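Side-chain contacts in fructose transport system repressor FruR (Pseudomonas putida, PDB 3O74), which probably acts as a LacI-family, sequence-specific DNA-binding regulator that both represses and activates transcription and takes fructose 1-phosphate as its preferred effector: residues B[76-80]-B[81-85]; B[185-188]-B[189-193]; B[218-221]-B[222-225]. All coordinates share one frame; numbering follows the deposited sequence.

How the contacts relate
From the N terminus, contact 1 comes first: at 76-85 it ends helix 74-80 and turns the chain into strand 85-88. Contact 2, at 185-193, joins strand 183-186 to the start of helix 189-201, and contact 3, at 218-225, is a turn between strands 210-214 and 227-231. The three follow in series, with no nesting or crossing. Contact 1 lies across the chain's centre from the other two, its centre about 34 Å from that of contact 2 and 44 Å from that of contact 3. Contacts 2 and 3 touch where Y189 meets L220, and both reach the second subunit.

Contact 1: B[76-80]-B[81-85]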
loop_
_atom_site.group_PDB
_atom_site.type_symbol
_atom_site.label_atom_id
_atom_site.label_comp_id
_atom_site.label_asym_id
_atom_site.label_seq_id
_atom_site.Cartn_x
_atom_site.Cartn_y
_atom_site.Cartn_z
ATOM N N ARG B 76 18.472 -16.592 -14.812
ATOM C CA ARG B 76 19.740 -17.304 -14.941
ATOM C C ARG B 76 20.676 -16.554 -15.889
ATOM O O ARG B 76 21.880 -16.466 -15.648
ATOM C CB ARG B 76 19.507 -18.731 -15.437
ATOM C CG ARG B 76 18.849 -19.645 -14.414
ATOM C CD ARG B 76 19.831 -20.051 -13.326
ATOM N NE ARG B 76 21.050 -20.625 -13.892
ATOM C CZ ARG B 76 21.169 -21.887 -14.296
ATOM N NH1 ARG B 76 20.138 -22.717 -14.201
ATOM N NH2 ARG B 76 22.316 -22.320 -14.800
ATOM N N GLU B 77 20.117 -16.007 -16.965
ATOM C CA GLU B 77 20.909 -15.227 -17.915
ATOM C C GLU B 77 21.528 -14.009 -17.239
ATOM O O GLU B 77 22.717 -13.735 -17.407
ATOM C CB GLU B 77 20.061 -14.782 -19.110
ATOM C CG GLU B 77 19.727 -15.885 -20.103
ATOM C CD GLU B 77 18.863 -15.389 -21.251
ATOM O OE1 GLU B 77 18.897 -14.173 -21.545
ATOM O OE2 GLU B 77 18.148 -16.214 -21.857
ATOM N N LEU B 78 20.715 -13.283 -16.477
ATOM C CA LEU B 78 21.173 -12.080 -15.790
ATOM C C LEU B 78 22.255 -12.416 -14.772
ATOM O O LEU B 78 23.267 -11.724 -14.671
ATOM C CB LEU B 78 19.998 -11.382 -15.100
ATOM C CG LEU B 78 18.862 -10.890 -15.998
ATOM C CD1 LEU B 78 17.755 -10.259 -15.170
ATOM C CD2 LEU B 78 19.388 -9.895 -17.019
ATOM N N GLN B 79 22.036 -13.493 -14.022
ATOM C CA GLN B 79 22.988 -13.953 -13.017
ATOM C C GLN B 79 24.328 -14.350 -13.641
ATOM O O GLN B 79 25.392 -14.063 -13.087
ATOM C CB GLN B 79 22.392 -15.134 -12.246
ATOM C CG GLN B 79 23.364 -15.856 -11.332
ATOM C CD GLN B 79 22.700 -16.980 -10.560
ATOM O OE1 GLN B 79 22.628 -18.118 -11.031
ATOM N NE2 GLN B 79 22.205 -16.666 -9.366
ATOM N N ASP B 80 24.270 -15.012 -14.793
ATOM C CA ASP B 80 25.484 -15.424 -15.494
ATOM C C ASP B 80 26.288 -14.217 -15.959
ATOM O O ASP B 80 27.503 -14.298 -16.130
ATOM C CB ASP B 80 25.144 -16.320 -16.687
ATOM C CG ASP B 80 24.671 -17.698 -16.266
ATOM O OD1 ASP B 80 24.896 -18.073 -15.096
ATOM O OD2 ASP B 80 24.079 -18.407 -17.109
ATOM N N LYS B 81 25.600 -13.099 -16.166
ATOM C CA LYS B 81 26.253 -11.863 -16.582
ATOM C C LYS B 81 26.727 -11.026 -15.391
ATOM O O LYS B 81 27.186 -9.898 -15.559
ATOM C CB LYS B 81 25.342 -11.047 -17.506
ATOM C CG LYS B 81 25.201 -11.636 -18.913
ATOM C CD LYS B 81 24.291 -10.779 -19.786
ATOM C CE LYS B 81 24.303 -11.229 -21.244
ATOM N NZ LYS B 81 23.628 -12.542 -21.457
ATOM N N GLY B 82 26.614 -11.585 -14.189
ATOM C CA GLY B 82 27.177 -10.964 -13.002
ATOM C C GLY B 82 26.217 -10.214 -12.095
ATOM O O GLY B 82 26.646 -9.606 -11.112
ATOM N N LEU B 83 24.927 -10.241 -12.412
ATOM C CA LEU B 83 23.936 -9.566 -11.575
ATOM C C LEU B 83 23.453 -10.455 -10.430
ATOM O O LEU B 83 22.926 -11.542 -10.663
ATOM C CB LEU B 83 22.737 -9.107 -12.410
ATOM C CG LEU B 83 21.605 -8.410 -11.646
ATOM C CD1 LEU B 83 22.115 -7.184 -10.907
ATOM C CD2 LEU B 83 20.469 -8.032 -12.583
ATOM N N PRO B 84 23.641 -9.997 -9.184
ATOM C CA PRO B 84 23.081 -10.693 -8.025
ATOM C C PRO B 84 21.564 -10.578 -8.016
ATOM O O PRO B 84 21.038 -9.464 -8.064
ATOM C CB PRO B 84 23.662 -9.924 -6.835
ATOM C CG PRO B 84 24.850 -9.192 -7.380
ATOM C CD PRO B 84 24.500 -8.869 -8.793
ATOM N N VAL B 85 20.874 -11.714 -7.958
ATOM C CA VAL B 85 19.417 -11.722 -7.918
ATOM C C VAL B 85 18.941 -12.319 -6.602
ATOM O O VAL B 85 19.251 -13.468 -6.283
ATOM C CB VAL B 85 18.825 -12.526 -9.095
ATOM C CG1 VAL B 85 17.306 -12.583 -8.995
ATOM C CG2 VAL B 85 19.252 -11.924 -10.424
HETATM O O HOH W 1 22.539 -13.956 -8.736
#
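L78 O meets L83 N (3.2 Å) across a Schellman motif whose pivot, G82, has the left-handed phi of 101°, where a side chain would jam against the preceding carbonyl oxygen. The inner bond of the motif, G82 N to Q79 O, is 3.0 Å long, its donor standing above the carbonyl plane. K81 is the first residue to leave helical phi/psi, and its N makes weak bonds to both E77 O and L78 O. Beside these backbone bonds, L83 lays CB over L78 O at 3.5 Å and brings CD2 alongside L78 CB (4.2 Å). A nearly linear CA-H...O contact joins Q79 CA to L83 O (3.4 Å). With CG anti to its backbone N (chi1 170°) and the chain extended, Q79 bonds NE2 to H96 O and also to a water at 2.8 Å, which donates to L83 O and accepts from V85 N. K81 runs back toward E77, yet K81 NZ and E77 OE1 stay 5.0 Å apart, too far for a salt bridge, though the opposite charges probably attract weakly. Near the surface, the turn delivers helix 74-80 into strand 85-88, with L83 on L62 and V85 on V64 of strand 61-64.

Contact 2: B[185-188]-B[189-193]; sequences VTTS and YVLLQ
T186 and L192 cross at about a right angle: the hydroxyl OG1 of T186 lies against CB of L192 at 3.6 Å, while the methyl CG2 faces the L192 backbone at 4.0 Å from CA. T186 OG1 sits between its own backbone N and carbonyl carbon (chi1 54°), and its hydrogen bond to T213 OG1 satisfies the buried hydroxyl. T187 and L191 meet more slantwise, T187 OG1 touching the methyl CD1 of L191, which also reaches CB of S188. S188 occupies the N-cap position, but its hydroxyl does not bond a helix N-H directly. A chi1 of 174° turns OG of S188 away from its own N and instead sets it beside V190 CG1, 3.4 Å away. A water 2.8 Å from S188 OG bridges that hydroxyl to V190 N, from which it accepts, linking the cap residue to the first turn. The same OG also hydrogen-bonds a glycerol, probably carried over from crystallisation. S188 O starts the helical bonding: L192 N reaches it at 3.2 Å, and L191 N adds a weaker bond. Three side chains of this corner, T187, S188 and V190, lean on F161, and Y189 packs on L219 of the second subunit. The corner is the strand-to-helix turn of the beta-alpha-beta crossover 183-186, 189-201, 210-214: strand 183-186 runs between strands 122-128 and 210-214 of the sheet, and the chain turns from it into helix 189-201.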
loop_
_atom_site.group_PDB
_atom_site.type_symbol
_atom_site.label_atom_id
_atom_site.label_comp_id
_atom_site.label_asym_id
_atom_site.label_seq_id
_atom_site.Cartn_x
_atom_site.Cartn_y
_atom_site.Cartn_z
ATOM N N VAL B 185 -10.398 -20.390 4.616
ATOM C CA VAL B 185 -9.054 -19.828 4.619
ATOM C C VAL B 185 -8.786 -19.152 3.282
ATOM O O VAL B 185 -9.015 -19.748 2.229
ATOM C CB VAL B 185 -7.987 -20.912 4.847
ATOM C CG1 VAL B 185 -6.586 -20.341 4.650
ATOM C CG2 VAL B 185 -8.133 -21.518 6.231
ATOM N N THR B 186 -8.324 -17.904 3.324
ATOM C CA THR B 186 -7.856 -17.229 2.119
ATOM C C THR B 186 -6.337 -17.130 2.170
ATOM O O THR B 186 -5.758 -16.848 3.221
ATOM C CB THR B 186 -8.458 -15.819 1.973
ATOM O OG1 THR B 186 -8.200 -15.067 3.164
ATOM C CG2 THR B 186 -9.960 -15.894 1.754
ATOM N N THR B 187 -5.692 -17.365 1.033
ATOM C CA THR B 187 -4.234 -17.389 0.981
ATOM C C THR B 187 -3.636 -15.990 0.868
ATOM O O THR B 187 -2.417 -15.833 0.816
ATOM C CB THR B 187 -3.731 -18.246 -0.180
ATOM O OG1 THR B 187 -4.134 -17.656 -1.423
ATOM C CG2 THR B 187 -4.287 -19.676 -0.064
ATOM N N SER B 188 -4.495 -14.978 0.825
ATOM C CA SER B 188 -4.040 -13.604 0.672
ATOM C C SER B 188 -5.110 -12.630 1.139
ATOM O O SER B 188 -6.301 -12.825 0.876
ATOM C CB SER B 188 -3.690 -13.322 -0.789
ATOM O OG SER B 188 -3.373 -11.953 -0.976
ATOM N N TYR B 189 -4.687 -11.576 1.830
ATOM C CA TYR B 189 -5.639 -10.604 2.350
ATOM C C TYR B 189 -6.484 -9.964 1.253
ATOM O O TYR B 189 -7.662 -9.672 1.465
ATOM C CB TYR B 189 -4.947 -9.513 3.175
ATOM C CG TYR B 189 -5.937 -8.507 3.699
ATOM C CD1 TYR B 189 -6.785 -8.831 4.749
ATOM C CD2 TYR B 189 -6.061 -7.251 3.120
ATOM C CE1 TYR B 189 -7.714 -7.927 5.226
ATOM C CE2 TYR B 189 -6.992 -6.334 3.591
ATOM C CZ TYR B 189 -7.813 -6.680 4.645
ATOM O OH TYR B 189 -8.739 -5.781 5.125
ATOM N N VAL B 190 -5.890 -9.736 0.085
ATOM C CA VAL B 190 -6.636 -9.102 -1.001
ATOM C C VAL B 190 -7.784 -9.994 -1.463
ATOM O O VAL B 190 -8.837 -9.504 -1.873
ATOM C CB VAL B 190 -5.740 -8.718 -2.203
ATOM C CG1 VAL B 190 -5.246 -9.952 -2.932
ATOM C CG2 VAL B 190 -6.503 -7.823 -3.157
ATOM N N LEU B 191 -7.580 -11.305 -1.394
ATOM C CA LEU B 191 -8.646 -12.243 -1.721
ATOM C C LEU B 191 -9.743 -12.175 -0.673
ATOM O O LEU B 191 -10.919 -12.256 -1.001
ATOM C CB LEU B 191 -8.112 -13.676 -1.836
ATOM C CG LEU B 191 -7.203 -13.957 -3.033
ATOM C CD1 LEU B 191 -6.565 -15.342 -2.927
ATOM C CD2 LEU B 191 -7.969 -13.815 -4.334
ATOM N N LEU B 192 -9.356 -12.020 0.591
ATOM C CA LEU B 192 -10.335 -11.868 1.665
ATOM C C LEU B 192 -11.221 -10.644 1.434
ATOM O O LEU B 192 -12.400 -10.643 1.784
ATOM C CB LEU B 192 -9.632 -11.744 3.018
ATOM C CG LEU B 192 -10.568 -11.646 4.231
ATOM C CD1 LEU B 192 -11.413 -12.914 4.371
ATOM C CD2 LEU B 192 -9.793 -11.373 5.520
ATOM N N GLN B 193 -10.644 -9.597 0.854
ATOM C CA GLN B 193 -11.396 -8.378 0.580
ATOM C C GLN B 193 -12.562 -8.652 -0.355
ATOM O O GLN B 193 -13.649 -8.094 -0.191
ATOM C CB GLN B 193 -10.491 -7.316 -0.037
ATOM C CG GLN B 193 -9.437 -6.771 0.895
ATOM C CD GLN B 193 -8.666 -5.631 0.265
ATOM O OE1 GLN B 193 -9.242 -4.609 -0.101
ATOM N NE2 GLN B 193 -7.362 -5.805 0.126
HETATM O O HOH W 2 -3.032 -9.366 -0.049
#

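Contact 3: B[218-221]-B[222-225]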
loop_
_atom_site.group_PDB
_atom_site.type_symbol
_atom_site.label_atom_id
_atom_site.label_comp_id
_atom_site.label_asym_id
_atom_site.label_seq_id
_atom_site.Cartn_x
_atom_site.Cartn_y
_atom_site.Cartn_z
ATOM N N GLN B 218 -5.304 -3.747 10.034
ATOM C CA GLN B 218 -5.663 -3.097 11.284
ATOM C C GLN B 218 -7.163 -3.144 11.558
ATOM O O GLN B 218 -7.589 -3.399 12.684
ATOM C CB GLN B 218 -5.192 -1.643 11.252
ATOM C CG GLN B 218 -5.703 -0.804 12.396
ATOM C CD GLN B 218 -5.389 0.667 12.214
ATOM O OE1 GLN B 218 -5.196 1.140 11.096
ATOM N NE2 GLN B 218 -5.339 1.398 13.317
ATOM N N LEU B 219 -7.961 -2.898 10.526
ATOM C CA LEU B 219 -9.401 -2.767 10.716
ATOM C C LEU B 219 -10.076 -4.097 11.064
ATOM O O LEU B 219 -11.239 -4.122 11.467
ATOM C CB LEU B 219 -10.059 -2.081 9.510
ATOM C CG LEU B 219 -9.468 -0.721 9.123
ATOM C CD1 LEU B 219 -10.401 0.038 8.191
ATOM C CD2 LEU B 219 -9.178 0.109 10.361
ATOM N N LEU B 220 -9.339 -5.196 10.929
ATOM C CA LEU B 220 -9.819 -6.496 11.385
ATOM C C LEU B 220 -10.080 -6.482 12.893
ATOM O O LEU B 220 -10.865 -7.282 13.404
ATOM C CB LEU B 220 -8.811 -7.595 11.044
ATOM C CG LEU B 220 -9.191 -8.602 9.955
ATOM C CD1 LEU B 220 -9.807 -7.901 8.754
ATOM C CD2 LEU B 220 -7.983 -9.435 9.541
ATOM N N ASP B 221 -9.414 -5.575 13.603
ATOM C CA ASP B 221 -9.592 -5.445 15.045
ATOM C C ASP B 221 -10.981 -4.914 15.392
ATOM O O ASP B 221 -11.449 -5.076 16.517
ATOM C CB ASP B 221 -8.523 -4.526 15.643
ATOM C CG ASP B 221 -7.157 -5.187 15.731
ATOM O OD1 ASP B 221 -7.080 -6.353 16.170
ATOM O OD2 ASP B 221 -6.158 -4.529 15.374
ATOM N N PHE B 222 -11.629 -4.278 14.419
ATOM C CA PHE B 222 -12.926 -3.641 14.632
ATOM C C PHE B 222 -14.081 -4.425 14.012
ATOM O O PHE B 222 -15.248 -4.077 14.202
ATOM C CB PHE B 222 -12.917 -2.221 14.067
ATOM C CG PHE B 222 -11.894 -1.321 14.698
ATOM C CD1 PHE B 222 -12.241 -0.490 15.749
ATOM C CD2 PHE B 222 -10.590 -1.300 14.236
ATOM C CE1 PHE B 222 -11.304 0.345 16.333
ATOM C CE2 PHE B 222 -9.649 -0.470 14.814
ATOM C CZ PHE B 222 -10.008 0.353 15.866
ATOM N N LEU B 223 -13.751 -5.463 13.251
ATOM C CA LEU B 223 -14.766 -6.327 12.656
ATOM C C LEU B 223 -15.497 -7.121 13.727
ATOM O O LEU B 223 -14.866 -7.692 14.616
ATOM C CB LEU B 223 -14.139 -7.306 11.661
ATOM C CG LEU B 223 -14.014 -6.896 10.198
ATOM C CD1 LEU B 223 -13.744 -8.132 9.359
ATOM C CD2 LEU B 223 -15.276 -6.201 9.729
ATOM N N PRO B 224 -16.835 -7.162 13.643
ATOM C CA PRO B 224 -17.626 -8.037 14.513
ATOM C C PRO B 224 -17.290 -9.491 14.207
ATOM O O PRO B 224 -17.238 -10.333 15.102
ATOM C CB PRO B 224 -19.069 -7.735 14.097
ATOM C CG PRO B 224 -19.012 -6.398 13.446
ATOM C CD PRO B 224 -17.685 -6.342 12.766
ATOM N N LEU B 225 -17.064 -9.768 12.927
ATOM C CA LEU B 225 -16.622 -11.076 12.476
ATOM C C LEU B 225 -15.122 -11.215 12.697
ATOM O O LEU B 225 -14.330 -10.559 12.021
ATOM C CB LEU B 225 -16.953 -11.248 10.995
ATOM C CG LEU B 225 -16.511 -12.548 10.324
ATOM C CD1 LEU B 225 -16.899 -13.743 11.176
ATOM C CD2 LEU B 225 -17.116 -12.653 8.934
HETATM O O HOH W 3 -11.696 -9.780 12.693
#
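F222 folds back over the end of the 3-10 turn, and the tight part of the contact is here: F222 N bonds to L219 O at 3.0 Å, and F222 CB comes to 3.6 Å from the same oxygen. CG of F222 lies anti to its carbonyl carbon (chi1 -60°), which swings the ring back along the turn. Q218 O then meets the ring edge at CD2 (4.0 Å), and L219 CA also lies at the edge. The methyl CD2 of L219 reaches F222 CD2 only at 4.4 Å. The other side is looser. L223 N makes two weak bonds, to L219 O and L220 O, and its side chain meets L220 through a methyl pair, CD1 to CD1 at 4.0 Å. Beyond it a water, at 2.7 Å from L220 O, donates to that oxygen and to L225 O, bridging the turn to the outgoing chain. D221 OD1 is held by salt bridges to R268 and K266. The turn also faces the second subunit, where F222 meets the F196 ring of that chain with the planes at about 55°, Q218 NE2 bonds to Q193 O of that chain, and L219 packs on L219 of that chain. Within its own subunit it links strand 210-214 to strand 227-231, and L223 rests on F196 of helix 189-201.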